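Local atomic coordinates of PrgA (Enterococcus faecalis, PDB entry 6Z9K), a protein that sits in the enterococcal cell wall, extends far outside the cell and provides surface exclusion against unwanted conjugation, this chain being its CAP domain. Residues E9-N17 with M236-I246; L18-Y26 with E34-A42. All coordinates share one frame; numbering follows the deposited sequence.

Contact 1: E9-N17 with M236-I246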
loop_
_atom_site.group_PDB
_atom_site.type_symbol
_atom_site.label_atom_id
_atom_site.label_comp_id
_atom_site.label_asym_id
_atom_site.label_seq_id
_atom_site.Cartn_x
_atom_site.Cartn_y
_atom_site.Cartn_z
ATOM N N GLU A 9 4.826 -22.629 3.130
ATOM C CA GLU A 9 3.854 -21.528 3.339
ATOM C C GLU A 9 4.392 -20.538 4.381
ATOM O O GLU A 9 4.218 -19.315 4.183
ATOM C CB GLU A 9 2.510 -22.132 3.756
ATOM C CG GLU A 9 1.411 -21.106 3.971
ATOM C CD GLU A 9 0.013 -21.701 3.941
ATOM O OE1 GLU A 9 -0.108 -22.882 3.561
ATOM O OE2 GLU A 9 -0.953 -20.996 4.295
ATOM N N LEU A 10 5.008 -21.032 5.453
ATOM C CA LEU A 10 5.364 -20.166 6.600
ATOM C C LEU A 10 6.645 -19.399 6.275
ATOM O O LEU A 10 6.639 -18.200 6.519
ATOM C CB LEU A 10 5.466 -20.975 7.899
ATOM C CG LEU A 10 4.157 -21.073 8.692
ATOM C CD1 LEU A 10 4.269 -22.109 9.805
ATOM C CD2 LEU A 10 3.740 -19.727 9.282
ATOM N N LYS A 11 7.679 -20.024 5.698
ATOM C CA LYS A 11 8.951 -19.298 5.378
ATOM C C LYS A 11 8.673 -18.167 4.373
ATOM O O LYS A 11 9.371 -17.114 4.464
ATOM C CB LYS A 11 10.051 -20.230 4.857
ATOM C CG LYS A 11 9.892 -20.728 3.426
ATOM C CD LYS A 11 10.938 -21.765 3.038
ATOM C CE LYS A 11 10.820 -23.064 3.816
ATOM N NZ LYS A 11 11.594 -24.156 3.175
ATOM N N GLY A 12 7.688 -18.367 3.490
ATOM C CA GLY A 12 7.309 -17.420 2.422
ATOM C C GLY A 12 6.217 -16.450 2.854
ATOM O O GLY A 12 5.894 -15.536 2.080
ATOM N N HIS A 13 5.661 -16.605 4.056
ATOM C CA HIS A 13 4.507 -15.792 4.518
ATOM C C HIS A 13 5.004 -14.366 4.655
ATOM O O HIS A 13 5.973 -14.141 5.395
ATOM C CB HIS A 13 3.910 -16.293 5.841
ATOM C CG HIS A 13 2.591 -15.688 6.192
ATOM N ND1 HIS A 13 2.463 -14.364 6.515
ATOM C CD2 HIS A 13 1.340 -16.210 6.298
ATOM C CE1 HIS A 13 1.184 -14.099 6.799
ATOM N NE2 HIS A 13 0.486 -15.223 6.683
ATOM N N LYS A 14 4.331 -13.422 3.999
ATOM C CA LYS A 14 4.851 -12.031 3.867
ATOM C C LYS A 14 4.221 -11.090 4.892
ATOM O O LYS A 14 4.480 -9.911 4.822
ATOM C CB LYS A 14 4.634 -11.572 2.428
ATOM C CG LYS A 14 5.669 -12.167 1.484
ATOM C CD LYS A 14 5.274 -12.143 0.076
ATOM C CE LYS A 14 6.152 -12.983 -0.838
ATOM N NZ LYS A 14 6.201 -14.408 -0.436
ATOM N N GLY A 15 3.496 -11.622 5.868
ATOM C CA GLY A 15 2.876 -10.802 6.918
ATOM C C GLY A 15 3.911 -9.929 7.603
ATOM O O GLY A 15 5.070 -10.365 7.831
ATOM N N ILE A 16 3.508 -8.723 7.935
ATOM C CA ILE A 16 4.380 -7.771 8.643
ATOM C C ILE A 16 4.438 -8.161 10.109
ATOM O O ILE A 16 3.374 -8.366 10.751
ATOM C CB ILE A 16 3.916 -6.327 8.395
ATOM C CG1 ILE A 16 4.019 -6.028 6.895
ATOM C CG2 ILE A 16 4.754 -5.354 9.207
ATOM C CD1 ILE A 16 3.219 -4.851 6.506
ATOM N N ASN A 17 5.627 -8.214 10.641
ATOM C CA ASN A 17 5.797 -8.642 12.058
ATOM C C ASN A 17 5.657 -7.430 12.973
ATOM O O ASN A 17 6.432 -6.466 12.812
ATOM C CB ASN A 17 7.156 -9.292 12.236
ATOM C CG ASN A 17 7.314 -10.505 11.347
ATOM O OD1 ASN A 17 6.470 -11.402 11.412
ATOM N ND2 ASN A 17 8.336 -10.505 10.496
ATOM N N MET A 236 -5.741 -12.590 4.143
ATOM C CA MET A 236 -4.822 -13.755 4.150
ATOM C C MET A 236 -4.852 -14.354 5.561
ATOM O O MET A 236 -5.065 -13.603 6.505
ATOM C CB MET A 236 -3.393 -13.327 3.788
ATOM C CG MET A 236 -2.742 -12.494 4.864
ATOM S SD MET A 236 -1.218 -11.631 4.444
ATOM C CE MET A 236 -0.446 -12.770 3.326
ATOM N N LYS A 237 -4.571 -15.655 5.722
ATOM C CA LYS A 237 -4.458 -16.250 7.086
ATOM C C LYS A 237 -3.258 -15.604 7.768
ATOM O O LYS A 237 -2.255 -15.417 7.074
ATOM C CB LYS A 237 -4.330 -17.773 7.019
ATOM C CG LYS A 237 -5.638 -18.532 7.213
ATOM C CD LYS A 237 -5.637 -19.410 8.462
ATOM C CE LYS A 237 -7.003 -19.943 8.845
ATOM N NZ LYS A 237 -7.303 -21.232 8.173
ATOM N N SER A 238 -3.379 -15.193 9.028
ATOM C CA SER A 238 -2.267 -14.578 9.779
ATOM C C SER A 238 -1.238 -15.665 10.088
ATOM O O SER A 238 -1.608 -16.844 10.096
ATOM C CB SER A 238 -2.705 -13.868 11.036
ATOM O OG SER A 238 -2.993 -14.786 12.091
ATOM N N LYS A 239 0.015 -15.275 10.305
ATOM C CA LYS A 239 1.056 -16.238 10.737
ATOM C C LYS A 239 0.631 -16.903 12.039
ATOM O O LYS A 239 0.831 -18.139 12.196
ATOM C CB LYS A 239 2.376 -15.509 10.932
ATOM C CG LYS A 239 3.175 -15.359 9.658
ATOM C CD LYS A 239 4.668 -15.268 9.950
ATOM C CE LYS A 239 5.108 -13.839 9.958
ATOM N NZ LYS A 239 6.574 -13.779 9.943
ATOM N N GLU A 240 0.053 -16.115 12.934
ATOM C CA GLU A 240 -0.377 -16.565 14.281
ATOM C C GLU A 240 -1.497 -17.608 14.163
ATOM O O GLU A 240 -1.396 -18.664 14.862
ATOM C CB GLU A 240 -0.739 -15.337 15.130
ATOM C CG GLU A 240 0.459 -14.474 15.488
ATOM C CD GLU A 240 0.901 -13.457 14.431
ATOM O OE1 GLU A 240 0.174 -13.264 13.458
ATOM O OE2 GLU A 240 2.004 -12.884 14.569
ATOM N N GLU A 241 -2.483 -17.382 13.282
ATOM C CA GLU A 241 -3.535 -18.380 12.934
ATOM C C GLU A 241 -2.881 -19.661 12.405
ATOM O O GLU A 241 -3.276 -20.735 12.882
ATOM C CB GLU A 241 -4.527 -17.848 11.899
ATOM C CG GLU A 241 -5.594 -16.932 12.495
ATOM C CD GLU A 241 -6.124 -15.839 11.571
ATOM O OE1 GLU A 241 -5.924 -15.953 10.319
ATOM O OE2 GLU A 241 -6.726 -14.855 12.103
ATOM N N LEU A 242 -1.925 -19.556 11.478
ATOM C CA LEU A 242 -1.250 -20.717 10.838
ATOM C C LEU A 242 -0.439 -21.502 11.869
ATOM O O LEU A 242 -0.529 -22.735 11.850
ATOM C CB LEU A 242 -0.310 -20.259 9.724
ATOM C CG LEU A 242 -0.972 -19.874 8.403
ATOM C CD1 LEU A 242 0.084 -19.809 7.299
ATOM C CD2 LEU A 242 -2.095 -20.841 8.031
ATOM N N GLN A 243 0.362 -20.809 12.685
ATOM C CA GLN A 243 1.130 -21.425 13.799
ATOM C C GLN A 243 0.133 -22.092 14.760
ATOM O O GLN A 243 0.398 -23.238 15.116
ATOM C CB GLN A 243 2.052 -20.390 14.459
ATOM C CG GLN A 243 3.222 -19.976 13.569
ATOM C CD GLN A 243 3.801 -18.591 13.796
ATOM O OE1 GLN A 243 3.267 -17.751 14.529
ATOM N NE2 GLN A 243 4.926 -18.325 13.149
ATOM N N GLN A 244 -0.988 -21.445 15.122
ATOM C CA GLN A 244 -1.978 -21.995 16.109
ATOM C C GLN A 244 -2.724 -23.198 15.504
ATOM O O GLN A 244 -3.295 -23.994 16.304
ATOM C CB GLN A 244 -2.981 -20.947 16.629
ATOM C CG GLN A 244 -4.120 -21.526 17.484
ATOM C CD GLN A 244 -3.720 -22.016 18.861
ATOM O OE1 GLN A 244 -2.718 -21.591 19.433
ATOM N NE2 GLN A 244 -4.532 -22.910 19.424
ATOM N N GLU A 245 -2.731 -23.351 14.175
ATOM C CA GLU A 245 -3.289 -24.562 13.516
ATOM C C GLU A 245 -2.377 -25.755 13.816
ATOM O O GLU A 245 -2.917 -26.807 14.242
ATOM C CB GLU A 245 -3.507 -24.352 12.014
ATOM C CG GLU A 245 -4.960 -24.033 11.672
ATOM C CD GLU A 245 -5.209 -23.188 10.427
ATOM O OE1 GLU A 245 -4.319 -23.148 9.537
ATOM O OE2 GLU A 245 -6.302 -22.560 10.349
ATOM N N ILE A 246 -1.064 -25.598 13.617
ATOM C CA ILE A 246 -0.031 -26.654 13.882
ATOM C C ILE A 246 -0.000 -26.988 15.383
ATOM O O ILE A 246 -0.333 -28.114 15.750
ATOM C CB ILE A 246 1.345 -26.187 13.363
ATOM C CG1 ILE A 246 1.380 -26.153 11.828
ATOM C CG2 ILE A 246 2.464 -27.021 13.964
ATOM C CD1 ILE A 246 2.328 -25.120 11.249
HETATM O O HOH W 1 7.559 -15.464 7.269
HETATM O O HOH W 2 6.609 -12.498 7.455
HETATM O O HOH W 3 4.150 -11.917 13.110
#

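Contact 2: L18-Y26 with E34-A42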
loop_
_atom_site.group_PDB
_atom_site.type_symbol
_atom_site.label_atom_id
_atom_site.label_comp_id
_atom_site.label_asym_id
_atom_site.label_seq_id
_atom_site.Cartn_x
_atom_site.Cartn_y
_atom_site.Cartn_z
ATOM N N LEU A 18 4.658 -7.427 13.853
ATOM C CA LEU A 18 4.413 -6.225 14.664
ATOM C C LEU A 18 5.263 -6.325 15.909
ATOM O O LEU A 18 5.375 -7.370 16.554
ATOM C CB LEU A 18 2.943 -6.058 15.038
ATOM C CG LEU A 18 1.995 -5.963 13.854
ATOM C CD1 LEU A 18 0.577 -5.718 14.335
ATOM C CD2 LEU A 18 2.429 -4.900 12.876
ATOM N N PRO A 19 5.848 -5.196 16.323
ATOM C CA PRO A 19 6.632 -5.148 17.556
ATOM C C PRO A 19 5.728 -4.960 18.759
ATOM O O PRO A 19 4.580 -4.505 18.631
ATOM C CB PRO A 19 7.462 -3.879 17.357
ATOM C CG PRO A 19 6.555 -2.984 16.567
ATOM C CD PRO A 19 5.848 -3.915 15.598
ATOM N N PRO A 20 6.218 -5.264 19.975
ATOM C CA PRO A 20 5.478 -4.902 21.176
ATOM C C PRO A 20 5.217 -3.405 21.259
ATOM O O PRO A 20 6.042 -2.609 20.776
ATOM C CB PRO A 20 6.405 -5.351 22.324
ATOM C CG PRO A 20 7.335 -6.359 21.696
ATOM C CD PRO A 20 7.528 -5.848 20.273
ATOM N N LYS A 21 4.053 -3.044 21.791
ATOM C CA LYS A 21 3.606 -1.654 22.019
ATOM C C LYS A 21 3.233 -0.960 20.728
ATOM O O LYS A 21 2.899 0.211 20.771
ATOM C CB LYS A 21 4.653 -0.815 22.757
ATOM C CG LYS A 21 5.124 -1.462 24.033
ATOM C CD LYS A 21 5.972 -0.508 24.805
ATOM C CE LYS A 21 6.736 -1.208 25.879
ATOM N NZ LYS A 21 7.622 -0.293 26.634
ATOM N N PHE A 22 3.047 -1.689 19.640
ATOM C CA PHE A 22 2.565 -1.066 18.394
ATOM C C PHE A 22 1.117 -0.607 18.534
ATOM O O PHE A 22 0.317 -1.275 19.193
ATOM C CB PHE A 22 2.730 -2.023 17.216
ATOM C CG PHE A 22 2.493 -1.346 15.879
ATOM C CD1 PHE A 22 3.347 -0.352 15.423
ATOM C CD2 PHE A 22 1.424 -1.692 15.070
ATOM C CE1 PHE A 22 3.160 0.242 14.180
ATOM C CE2 PHE A 22 1.196 -1.037 13.864
ATOM C CZ PHE A 22 2.093 -0.115 13.412
ATOM N N SER A 23 0.807 0.549 17.945
ATOM C CA SER A 23 -0.561 1.101 17.850
ATOM C C SER A 23 -0.573 2.105 16.713
ATOM O O SER A 23 0.518 2.453 16.236
ATOM C CB SER A 23 -0.996 1.755 19.131
ATOM O OG SER A 23 -0.255 2.941 19.340
ATOM N N ALA A 24 -1.761 2.483 16.269
ATOM C CA ALA A 24 -1.920 3.401 15.132
ATOM C C ALA A 24 -1.389 4.794 15.513
ATOM O O ALA A 24 -1.127 5.572 14.595
ATOM C CB ALA A 24 -3.370 3.430 14.727
ATOM N N ASP A 25 -1.130 5.039 16.795
ATOM C CA ASP A 25 -0.710 6.389 17.258
ATOM C C ASP A 25 0.469 6.236 18.209
ATOM O O ASP A 25 0.608 7.053 19.150
ATOM C CB ASP A 25 -1.900 7.129 17.875
ATOM C CG ASP A 25 -2.595 6.406 18.996
ATOM O OD1 ASP A 25 -2.227 5.244 19.232
ATOM O OD2 ASP A 25 -3.468 7.041 19.677
ATOM N N TYR A 26 1.339 5.262 17.970
ATOM C CA TYR A 26 2.460 4.986 18.902
ATOM C C TYR A 26 3.343 6.246 19.041
ATOM O O TYR A 26 4.038 6.400 20.068
ATOM C CB TYR A 26 3.247 3.750 18.471
ATOM C CG TYR A 26 4.191 3.903 17.295
ATOM C CD1 TYR A 26 5.444 4.493 17.445
ATOM C CD2 TYR A 26 3.866 3.352 16.072
ATOM C CE1 TYR A 26 6.318 4.605 16.376
ATOM C CE2 TYR A 26 4.731 3.476 14.988
ATOM C CZ TYR A 26 5.965 4.083 15.152
ATOM O OH TYR A 26 6.847 4.158 14.097
ATOM N N GLU A 34 10.921 4.602 24.060
ATOM C CA GLU A 34 10.079 3.463 23.585
ATOM C C GLU A 34 9.883 3.554 22.065
ATOM O O GLU A 34 9.805 2.503 21.406
ATOM C CB GLU A 34 8.679 3.520 24.181
ATOM C CG GLU A 34 8.666 3.179 25.643
ATOM C CD GLU A 34 7.296 3.375 26.282
ATOM O OE1 GLU A 34 6.777 4.505 26.249
ATOM O OE2 GLU A 34 6.721 2.355 26.798
ATOM N N ILE A 35 9.701 4.750 21.517
ATOM C CA ILE A 35 9.574 4.912 20.032
ATOM C C ILE A 35 10.850 4.384 19.370
ATOM O O ILE A 35 10.745 3.612 18.395
ATOM C CB ILE A 35 9.296 6.369 19.642
ATOM C CG1 ILE A 35 7.893 6.789 20.095
ATOM C CG2 ILE A 35 9.476 6.553 18.116
ATOM C CD1 ILE A 35 7.645 8.228 20.109
ATOM N N ALA A 36 12.017 4.794 19.838
ATOM C CA ALA A 36 13.304 4.403 19.237
ATOM C C ALA A 36 13.384 2.877 19.250
ATOM O O ALA A 36 13.818 2.259 18.247
ATOM C CB ALA A 36 14.460 5.060 19.946
ATOM N N THR A 37 13.053 2.272 20.393
ATOM C CA THR A 37 13.157 0.808 20.603
ATOM C C THR A 37 12.190 0.100 19.664
ATOM O O THR A 37 12.589 -0.858 19.005
ATOM C CB THR A 37 12.862 0.455 22.071
ATOM O OG1 THR A 37 13.931 0.960 22.882
ATOM C CG2 THR A 37 12.723 -1.024 22.290
ATOM N N LEU A 38 10.960 0.585 19.572
ATOM C CA LEU A 38 9.912 -0.008 18.710
ATOM C C LEU A 38 10.379 0.001 17.260
ATOM O O LEU A 38 10.203 -1.043 16.555
ATOM C CB LEU A 38 8.587 0.732 18.856
ATOM C CG LEU A 38 7.405 0.210 18.032
ATOM C CD1 LEU A 38 6.091 0.542 18.712
ATOM C CD2 LEU A 38 7.386 0.809 16.628
ATOM N N GLU A 39 10.860 1.157 16.802
ATOM C CA GLU A 39 11.211 1.290 15.375
ATOM C C GLU A 39 12.438 0.424 15.084
ATOM O O GLU A 39 12.450 -0.277 14.040
ATOM C CB GLU A 39 11.375 2.756 15.018
ATOM C CG GLU A 39 10.101 3.532 15.181
ATOM C CD GLU A 39 10.100 4.924 14.598
ATOM O OE1 GLU A 39 11.225 5.446 14.330
ATOM O OE2 GLU A 39 9.018 5.486 14.506
ATOM N N LYS A 40 13.419 0.402 15.972
ATOM C CA LYS A 40 14.637 -0.397 15.720
ATOM C C LYS A 40 14.265 -1.888 15.671
ATOM O O LYS A 40 14.700 -2.613 14.718
ATOM C CB LYS A 40 15.687 -0.115 16.776
ATOM C CG LYS A 40 16.972 -0.898 16.604
ATOM C CD LYS A 40 17.901 -0.663 17.762
ATOM C CE LYS A 40 19.158 -1.511 17.691
ATOM N NZ LYS A 40 20.207 -0.715 17.008
ATOM N N THR A 41 13.414 -2.320 16.589
ATOM C CA THR A 41 12.957 -3.730 16.699
ATOM C C THR A 41 12.195 -4.062 15.403
ATOM O O THR A 41 12.418 -5.103 14.756
ATOM C CB THR A 41 12.023 -3.927 17.903
ATOM O OG1 THR A 41 12.815 -3.683 19.065
ATOM C CG2 THR A 41 11.414 -5.307 17.975
ATOM N N ALA A 42 11.208 -3.253 15.079
ATOM C CA ALA A 42 10.304 -3.570 13.971
ATOM C C ALA A 42 11.085 -3.585 12.647
ATOM O O ALA A 42 10.775 -4.417 11.789
ATOM C CB ALA A 42 9.213 -2.562 13.896
#

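Contact 1: E9-N17 with M236-I246
The imidazole of H13 lies beneath the aliphatic part of K239, whose CG stands 3.5 Å from the ring centroid, over one face, in a CH-pi contact. The ring is held at two points of its rim. H13 NE2 donates to K237 O at 2.8 Å along an almost straight line (176°), with the acceptor in the ring plane, while H13 ND1 accepts from G15 N. The pattern is consistent with a neutral ring protonated on NE2, and with a partner on each nitrogen the rotation of the ring is defined. With CG anti to the backbone N (chi1 -168°), H13 reaches across to the residues just ahead of helix 239-245; M236 SD approaches the same ring obliquely.

Beyond the ring the K239 chain bends at chi3 and carries its ammonium to N17, where NZ meets a lone pair of OD1 at 2.8 Å in the carbonyl plane. A water bound to the carbonyl oxygens of H13 and G15 also accepts from K239 NZ, and another links N17 OD1 to E240 OE2.

The other end is greasy: the side chains of L10 and L242 run past each other in opposite directions, CD2 of L10 lying 4.1 Å from CB of L242, and L10 CD1 meets I246 CD1 tip to tip. L242 CD1 touches E9 OE2 at 3.4 Å where the two side chains cross at about a right angle.

S238 and E241 close the helix start as a capping box: E241 N donates to S238 OG at 2.9 Å, and S238 N returns a bond to E241 OE1. The whole is a capped C-terminal helix docked on an irregular N-terminal segment at the edge of the CAP domain, away from the magnesium site.

Contact 2: L18-Y26 with E34-A42
Y26 OH donates to E39 OE2 at 2.6 Å, with the carboxylate plane almost perpendicular to the ring (87°). The hydroxyl comes in on the anti side of OE2, somewhat out of the carboxylate plane, and the same oxygen also takes a hydrogen bond from the hydroxyl of Y183. Two donors thus share one carboxylate oxygen. CG of Y26 is wedged between its own backbone N and carbonyl carbon (chi1 76°), which brings the ring back against the helix, where L38 CD2 lies over one face at 3.9 Å from the centroid.

At the outer end, K21 runs extended to E34, and NZ makes a salt bridge with the anti lone pair of OE2 at 2.8 Å. The other oxygen, E34 OE1, accepts from S31 N, so both carboxylate oxygens have partners.

Between these polar ends sits L38. Its CG packs on P19 CG at 3.6 Å, and CD1 rests against the backbone of P20 and K21 in the type II turn from P19 to F22. P19 CG also meets A42 CB at 3.8 Å. Within the helix, T41 OG1 and T41 N both donate to T37 O, from opposite faces of its carbonyl plane.

The chemistry is that of an apolar centre with an ionic bond at its outer rim and a buried tyrosine on its inner side; the two donors on E39 OE2 would be expected to favour the charged carboxylate.

In the fold
From the N terminus the chain first runs through 9-17, which meets the last modelled residues, 236-246; contact 1 therefore closes a loop of 218 residues that takes in nearly the whole domain. Without a break the chain continues into 18-26, passes the short helix 26-29 and returns on helix 32-45, so contact 2 closes a local loop of seven residues, nested inside the large one. The centres lie about 20 Å apart and the contacts are joined only through the chain. Contact 1 brings the two ends of the modelled domain together beside helices 70-90 and 160-176; contact 2 packs 18-26 on helix 32-45, P19 and A42 also touching F176, with the Y26 side chain about 10 Å from that of magnesium-binding H185.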